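Local coordinates for protein polycyclic ketone monooxygenase (PDB 5MQ6) that inserts a single oxygen atom next to the carbonyl group of ketones, polycyclic ones above all, to give esters or lactones, using FAD and NADPH, at residues Cys132-Tyr137 against Cys424-Phe429; Met333-Ser338 against Glu349-Asp354. One frame throughout, in Å; residues are numbered along the deposited sequence.

Interaction 1 of 2, residues Cys132-Tyr137 against Cys424-Phe429. With FAD (flavin-adenine dinucleotide), chain B.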
loop_
_atom_site.group_PDB
_atom_site.type_symbol
_atom_site.label_atom_id
_atom_site.label_comp_id
_atom_site.label_asym_id
_atom_site.label_seq_id
_atom_site.Cartn_x
_atom_site.Cartn_y
_atom_site.Cartn_z
ATOM N N CYS A 132 6.807 1.097 -10.653
ATOM C CA CYS A 132 5.527 0.502 -10.307
ATOM C C CYS A 132 5.608 -0.968 -10.790
ATOM O O CYS A 132 6.203 -1.224 -11.837
ATOM C CB CYS A 132 4.379 1.294 -11.005
ATOM S SG CYS A 132 4.273 1.438 -12.831
ATOM N N ASP A 133 5.017 -1.879 -10.054
ATOM C CA ASP A 133 4.991 -3.322 -10.346
ATOM C C ASP A 133 3.768 -3.736 -11.121
ATOM O O ASP A 133 3.757 -4.837 -11.679
ATOM C CB ASP A 133 5.237 -4.174 -9.057
ATOM C CG ASP A 133 4.130 -3.947 -7.932
ATOM O OD1 ASP A 133 3.089 -3.265 -8.259
ATOM O OD2 ASP A 133 4.279 -4.471 -6.745
ATOM N N VAL A 134 2.779 -2.840 -11.267
ATOM C CA VAL A 134 1.649 -3.066 -12.110
ATOM C C VAL A 134 1.910 -2.287 -13.417
ATOM O O VAL A 134 2.456 -1.162 -13.373
ATOM C CB VAL A 134 0.383 -2.562 -11.434
ATOM C CG1 VAL A 134 -0.809 -2.526 -12.346
ATOM C CG2 VAL A 134 0.125 -3.464 -10.264
ATOM N N GLU A 135 1.499 -2.857 -14.545
ATOM C CA GLU A 135 1.525 -2.108 -15.824
ATOM C C GLU A 135 1.112 -0.626 -15.673
ATOM O O GLU A 135 0.014 -0.325 -15.198
ATOM C CB GLU A 135 0.578 -2.769 -16.828
ATOM C CG GLU A 135 0.618 -2.233 -18.269
ATOM C CD GLU A 135 -0.532 -2.666 -19.078
ATOM O OE1 GLU A 135 -1.664 -2.193 -18.716
ATOM O OE2 GLU A 135 -0.313 -3.443 -20.107
ATOM N N SER A 136 1.945 0.257 -16.209
ATOM C CA SER A 136 1.712 1.694 -16.254
ATOM C C SER A 136 0.338 2.082 -16.795
ATOM O O SER A 136 -0.342 2.993 -16.211
ATOM C CB SER A 136 2.850 2.349 -17.036
ATOM O OG SER A 136 2.643 2.138 -18.394
ATOM N N TYR A 137 -0.096 1.425 -17.884
ATOM C CA TYR A 137 -1.373 1.753 -18.540
ATOM C C TYR A 137 -2.579 1.421 -17.640
ATOM O O TYR A 137 -3.645 1.987 -17.780
ATOM C CB TYR A 137 -1.543 1.119 -19.985
ATOM C CG TYR A 137 -0.207 1.001 -20.791
ATOM C CD1 TYR A 137 0.570 2.135 -21.054
ATOM C CD2 TYR A 137 0.281 -0.225 -21.183
ATOM C CE1 TYR A 137 1.811 2.043 -21.681
ATOM C CE2 TYR A 137 1.491 -0.351 -21.807
ATOM C CZ TYR A 137 2.252 0.780 -22.094
ATOM O OH TYR A 137 3.458 0.662 -22.726
ATOM N N CYS A 424 0.753 -15.447 -0.027
ATOM C CA CYS A 424 1.210 -15.062 1.309
ATOM C C CYS A 424 2.088 -13.808 1.377
ATOM O O CYS A 424 2.294 -13.280 2.455
ATOM C CB CYS A 424 2.008 -16.204 1.962
ATOM S SG CYS A 424 1.035 -17.660 2.358
ATOM N N LYS A 425 2.639 -13.374 0.247
ATOM C CA LYS A 425 3.430 -12.178 0.136
ATOM C C LYS A 425 3.124 -11.542 -1.170
ATOM O O LYS A 425 2.639 -12.203 -2.108
ATOM C CB LYS A 425 4.940 -12.465 0.078
ATOM C CG LYS A 425 5.511 -13.282 1.197
ATOM C CD LYS A 425 5.570 -12.552 2.540
ATOM C CE LYS A 425 6.726 -13.034 3.438
ATOM N NZ LYS A 425 6.987 -12.054 4.535
ATOM N N ARG A 426 3.518 -10.287 -1.291
ATOM C CA ARG A 426 3.345 -9.615 -2.584
ATOM C C ARG A 426 4.286 -10.271 -3.629
ATOM O O ARG A 426 5.454 -10.537 -3.367
ATOM C CB ARG A 426 3.475 -8.079 -2.576
ATOM C CG ARG A 426 2.659 -7.512 -3.767
ATOM C CD ARG A 426 2.558 -6.031 -3.772
ATOM N NE ARG A 426 2.288 -5.384 -5.053
ATOM C CZ ARG A 426 1.078 -4.928 -5.443
ATOM N NH1 ARG A 426 -0.039 -5.148 -4.740
ATOM N NH2 ARG A 426 0.938 -4.267 -6.573
ATOM N N PRO A 427 3.745 -10.651 -4.773
ATOM C CA PRO A 427 4.685 -11.175 -5.778
ATOM C C PRO A 427 5.569 -10.025 -6.302
ATOM O O PRO A 427 5.145 -8.854 -6.255
ATOM C CB PRO A 427 3.762 -11.706 -6.892
ATOM C CG PRO A 427 2.386 -11.227 -6.564
ATOM C CD PRO A 427 2.345 -10.943 -5.105
ATOM N N THR A 428 6.751 -10.378 -6.792
ATOM C CA THR A 428 7.794 -9.414 -7.248
ATOM C C THR A 428 8.204 -9.876 -8.568
ATOM O O THR A 428 8.039 -11.066 -8.900
ATOM C CB THR A 428 9.012 -9.396 -6.325
ATOM O OG1 THR A 428 9.672 -10.683 -6.373
ATOM C CG2 THR A 428 8.541 -9.135 -4.923
ATOM N N PHE A 429 8.648 -8.936 -9.398
ATOM C CA PHE A 429 8.905 -9.239 -10.795
ATOM C C PHE A 429 10.227 -8.589 -11.132
ATOM O O PHE A 429 10.411 -7.423 -10.833
ATOM C CB PHE A 429 7.810 -8.703 -11.676
ATOM C CG PHE A 429 6.416 -9.146 -11.276
ATOM C CD1 PHE A 429 5.701 -8.439 -10.261
ATOM C CD2 PHE A 429 5.793 -10.217 -11.901
ATOM C CE1 PHE A 429 4.453 -8.828 -9.849
ATOM C CE2 PHE A 429 4.500 -10.613 -11.463
ATOM C CZ PHE A 429 3.847 -9.902 -10.441
HETATM P PA FAD B . -0.042 7.343 -0.504
HETATM O O1A FAD B . 0.612 6.567 0.591
HETATM O O2A FAD B . 0.542 7.364 -1.905
HETATM O O5B FAD B . -0.164 8.869 -0.021
HETATM C C5B FAD B . -0.658 9.159 1.244
HETATM C C4B FAD B . 0.093 10.357 1.788
HETATM O O4B FAD B . -0.591 10.760 2.989
HETATM C C3B FAD B . 1.551 10.116 2.171
HETATM O O3B FAD B . 2.347 11.176 1.709
HETATM C C2B FAD B . 1.527 10.099 3.674
HETATM O O2B FAD B . 2.741 10.528 4.242
HETATM C C1B FAD B . 0.380 11.043 3.961
HETATM N N9A FAD B . -0.162 10.884 5.288
HETATM C C8A FAD B . -0.592 9.723 5.859
HETATM N N7A FAD B . -0.979 9.994 7.102
HETATM C C5A FAD B . -0.799 11.297 7.374
HETATM C C6A FAD B . -1.067 12.168 8.532
HETATM N N6A FAD B . -1.548 11.773 9.693
HETATM N N1A FAD B . -0.803 13.430 8.314
HETATM C C2A FAD B . -0.279 13.902 7.159
HETATM N N3A FAD B . 0.003 13.220 6.073
HETATM C C4A FAD B . -0.235 11.875 6.169
HETATM N N1 FAD B . 0.619 -0.229 -5.570
HETATM C C2 FAD B . 0.187 -0.677 -6.795
HETATM O O2 FAD B . -1.000 -0.902 -6.993
HETATM N N3 FAD B . 1.058 -0.875 -7.795
HETATM C C4 FAD B . 2.366 -0.640 -7.603
HETATM O O4 FAD B . 3.110 -0.832 -8.556
HETATM C C4X FAD B . 2.933 -0.160 -6.331
HETATM N N5 FAD B . 4.266 0.069 -6.088
HETATM C C5X FAD B . 4.632 0.509 -4.859
HETATM C C6 FAD B . 6.058 0.755 -4.556
HETATM C C7 FAD B . 6.354 1.228 -3.190
HETATM C C7M FAD B . 7.777 1.518 -2.770
HETATM C C8 FAD B . 5.298 1.426 -2.155
HETATM C C8M FAD B . 5.590 1.922 -0.740
HETATM C C9 FAD B . 3.978 1.175 -2.472
HETATM C C9A FAD B . 3.612 0.727 -3.773
HETATM N N10 FAD B . 2.255 0.465 -4.028
HETATM C C10 FAD B . 1.900 0.045 -5.313
HETATM C "C1'" FAD B . 1.189 0.725 -3.034
HETATM C "C2'" FAD B . 0.931 2.289 -3.082
HETATM O "O2'" FAD B . 1.006 2.813 -1.749
HETATM C "C3'" FAD B . -0.409 2.710 -3.778
HETATM O "O3'" FAD B . -0.406 2.233 -5.126
HETATM C "C4'" FAD B . -0.680 4.224 -3.945
HETATM O "O4'" FAD B . 0.506 5.043 -4.348
HETATM C "C5'" FAD B . -1.323 4.786 -2.660
HETATM O "O5'" FAD B . -1.921 6.073 -3.010
HETATM P P FAD B . -2.572 6.827 -1.732
HETATM O O1P FAD B . -2.694 8.328 -2.186
HETATM O O2P FAD B . -3.770 5.972 -1.296
HETATM O O3P FAD B . -1.488 6.644 -0.507
HETATM O O HOH W 1 6.171 -6.306 -6.320
#

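Interaction 2 of 2, residues Met333-Ser338 against Glu349-Asp354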
loop_
_atom_site.group_PDB
_atom_site.type_symbol
_atom_site.label_atom_id
_atom_site.label_comp_id
_atom_site.label_asym_id
_atom_site.label_seq_id
_atom_site.Cartn_x
_atom_site.Cartn_y
_atom_site.Cartn_z
ATOM N N MET A 333 -8.279 -2.346 -16.419
ATOM C CA MET A 333 -8.030 -2.649 -15.050
ATOM C C MET A 333 -8.863 -3.857 -14.657
ATOM O O MET A 333 -8.427 -4.747 -13.928
ATOM C CB MET A 333 -8.410 -1.445 -14.159
ATOM C CG MET A 333 -7.409 -0.321 -14.157
ATOM S SD MET A 333 -7.729 1.107 -13.048
ATOM C CE MET A 333 -9.379 1.418 -13.343
ATOM N N LEU A 334 -10.082 -3.886 -15.181
ATOM C CA LEU A 334 -10.982 -5.039 -14.966
ATOM C C LEU A 334 -10.433 -6.330 -15.604
ATOM O O LEU A 334 -10.384 -7.363 -14.994
ATOM C CB LEU A 334 -12.360 -4.673 -15.512
ATOM C CG LEU A 334 -13.196 -3.754 -14.610
ATOM C CD1 LEU A 334 -14.301 -3.116 -15.452
ATOM C CD2 LEU A 334 -13.849 -4.599 -13.537
ATOM N N ASN A 335 -9.956 -6.198 -16.815
ATOM C CA ASN A 335 -9.323 -7.304 -17.515
ATOM C C ASN A 335 -8.136 -7.897 -16.739
ATOM O O ASN A 335 -8.106 -9.073 -16.486
ATOM C CB ASN A 335 -8.930 -6.811 -18.897
ATOM C CG ASN A 335 -8.381 -7.902 -19.754
ATOM O OD1 ASN A 335 -7.168 -8.173 -19.797
ATOM N ND2 ASN A 335 -9.284 -8.580 -20.408
ATOM N N LEU A 336 -7.212 -7.049 -16.282
ATOM C CA LEU A 336 -6.110 -7.477 -15.465
ATOM C C LEU A 336 -6.612 -8.183 -14.176
ATOM O O LEU A 336 -6.170 -9.262 -13.822
ATOM C CB LEU A 336 -5.219 -6.281 -15.083
ATOM C CG LEU A 336 -4.105 -6.582 -14.115
ATOM C CD1 LEU A 336 -3.130 -7.632 -14.708
ATOM C CD2 LEU A 336 -3.357 -5.284 -13.906
ATOM N N ASP A 337 -7.505 -7.531 -13.461
ATOM C CA ASP A 337 -7.907 -8.083 -12.212
ATOM C C ASP A 337 -8.689 -9.399 -12.378
ATOM O O ASP A 337 -8.779 -10.149 -11.393
ATOM C CB ASP A 337 -8.807 -7.089 -11.466
ATOM C CG ASP A 337 -8.760 -7.288 -9.962
ATOM O OD1 ASP A 337 -7.597 -7.303 -9.392
ATOM O OD2 ASP A 337 -9.889 -7.390 -9.353
ATOM N N SER A 338 -9.296 -9.666 -13.557
ATOM C CA SER A 338 -10.011 -10.919 -13.765
ATOM C C SER A 338 -9.102 -12.100 -13.649
ATOM O O SER A 338 -9.579 -13.164 -13.260
ATOM C CB SER A 338 -10.744 -10.954 -15.096
ATOM O OG SER A 338 -9.817 -11.006 -16.270
ATOM N N GLU A 349 -9.511 -11.908 -24.289
ATOM C CA GLU A 349 -8.192 -11.288 -24.527
ATOM C C GLU A 349 -7.520 -11.070 -23.166
ATOM O O GLU A 349 -8.180 -10.640 -22.213
ATOM C CB GLU A 349 -8.374 -9.948 -25.237
ATOM C CG GLU A 349 -7.069 -9.286 -25.548
ATOM C CD GLU A 349 -7.196 -7.928 -26.141
ATOM O OE1 GLU A 349 -8.330 -7.517 -26.381
ATOM O OE2 GLU A 349 -6.147 -7.244 -26.321
ATOM N N ASN A 350 -6.261 -11.455 -23.055
ATOM C CA ASN A 350 -5.438 -11.101 -21.933
ATOM C C ASN A 350 -4.758 -9.818 -22.336
ATOM O O ASN A 350 -3.731 -9.800 -22.984
ATOM C CB ASN A 350 -4.434 -12.199 -21.652
ATOM C CG ASN A 350 -3.622 -11.910 -20.466
ATOM O OD1 ASN A 350 -3.556 -10.757 -19.987
ATOM N ND2 ASN A 350 -2.926 -12.908 -20.015
ATOM N N MET A 351 -5.345 -8.703 -21.947
ATOM C CA MET A 351 -4.850 -7.428 -22.450
ATOM C C MET A 351 -3.448 -7.112 -21.934
ATOM O O MET A 351 -2.561 -6.618 -22.686
ATOM C CB MET A 351 -5.777 -6.326 -21.990
ATOM C CG MET A 351 -7.166 -6.443 -22.520
ATOM S SD MET A 351 -8.268 -5.055 -22.061
ATOM C CE MET A 351 -9.714 -5.584 -22.934
ATOM N N VAL A 352 -3.230 -7.337 -20.644
ATOM C CA VAL A 352 -1.955 -6.969 -20.054
ATOM C C VAL A 352 -0.876 -7.973 -20.341
ATOM O O VAL A 352 0.318 -7.563 -20.622
ATOM C CB VAL A 352 -2.078 -6.675 -18.532
ATOM C CG1 VAL A 352 -0.729 -6.260 -17.994
ATOM C CG2 VAL A 352 -3.061 -5.523 -18.296
ATOM N N ALA A 353 -1.240 -9.252 -20.196
ATOM C CA ALA A 353 -0.350 -10.366 -20.600
ATOM C C ALA A 353 1.040 -10.307 -19.991
ATOM O O ALA A 353 2.069 -10.457 -20.675
ATOM C CB ALA A 353 -0.223 -10.420 -22.131
ATOM N N ASP A 354 1.090 -10.059 -18.699
ATOM C CA ASP A 354 2.333 -10.100 -18.012
ATOM C C ASP A 354 2.255 -11.093 -16.886
ATOM O O ASP A 354 1.301 -11.871 -16.797
ATOM C CB ASP A 354 2.743 -8.659 -17.608
ATOM C CG ASP A 354 2.013 -8.135 -16.364
ATOM O OD1 ASP A 354 1.119 -8.807 -15.835
ATOM O OD2 ASP A 354 2.373 -7.023 -15.933
HETATM O O HOH W 2 -4.802 -8.610 -18.532
#

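Interaction 1 of 2, residues Cys132-Tyr137 against Cys424-Phe429
D133 and R426 reach toward each other from opposite directions and meet in a salt bridge beside the flavin, R426 NE donating to D133 OD2 at 2.8 Å. R426 places CG anti to its backbone N (chi1 -154°) and runs extended to NE, while D133 CG sits between its own backbone N and carbonyl carbon (chi1 61°). OD2 of D133 lies nearly in the guanidinium plane; R426 NE comes to it on the syn side, tilted from the carboxylate plane. R426 NH2 makes a second bond, to D133 OD1 at 2.9 Å, whose OD1 end is doubtful. The carboxylate and guanidinium planes are 21° apart, close to coplanar. One water donates to both D133 OD2 and P427 O, giving OD2 a second partner. V134 CG2 sits 3.9 Å from R426 NH2, near the guanidinium plane. With a leucine in place of R426, the D133 carboxylate would probably lose its charged mate and be freer to turn beside the isoalloxazine. D133 N donates to FAD O4 at 2.6 Å, and R426 NH2 lies 3.6 Å from FAD N3. R426 also borders the bound NADPH, so the carboxylate-guanidinium pair belongs to the flavin-NADPH site of a Baeyer-Villiger monooxygenase.

Interaction 2 of 2, residues Met333-Ser338 against Glu349-Asp354
N335 turns its CG away from its own amide nitrogen (chi1 -175°), which aims the side-chain amide from the helix at the backbone of 349-354, while M351 sets CG beside its own N (chi1 -63°) and runs extended beyond it, crossing the asparagine side chain at a slant. Both ends of the N335 amide are used. N335 ND2 donates to E349 O at 3.0 Å in a nearly straight bond (168°), with the acceptor close to the amide plane. N335 OD1 accepts from M351 N at 2.9 Å, the donor being tilted from the carbonyl plane. A single side chain thus binds two backbone groups of an irregular segment, which fixes the rotation of its amide. M351 packs against the same group, its CG lying 3.4 Å from N335 CG and its SD 3.7 Å from N335 CB. The contact ties helix 328-340 to the loop that follows it, and that loop contains an Asx motif in which N350 OD1 accepts from A353 N at 2.8 Å. One water joins the two elements: it donates to N335 OD1 and to N350 OD1 and accepts from V352 N. L336 adds an apolar patch, its CB meeting V352 CG2 at 3.9 Å. Beyond the two segments, the E349 carboxylate forms a salt bridge with R324, and helix 541-562 packs on M333, L334 and D337 of the helix.

Interaction 2 is nested within the chain loop closed by interaction 1, and the centres of the two contacts are 13 Å apart. They touch at two points: E135 OE2 lies 3.5 Å from V352 CG1, and V134 CG1 lies 4.1 Å from L336 CD2. Segment 132-137 thus meets both segments of interaction 2 through V134 and E135; separately, its D133 and V134 contact the flavin and 424-429. E135 also forms a salt bridge with R332 of helix 328-340. The L336 side chain is about 9 Å from FAD and about 14 Å from NADPH, so interaction 2 lies in a shell beyond direct contact with the cofactors, whereas interaction 1 borders both directly.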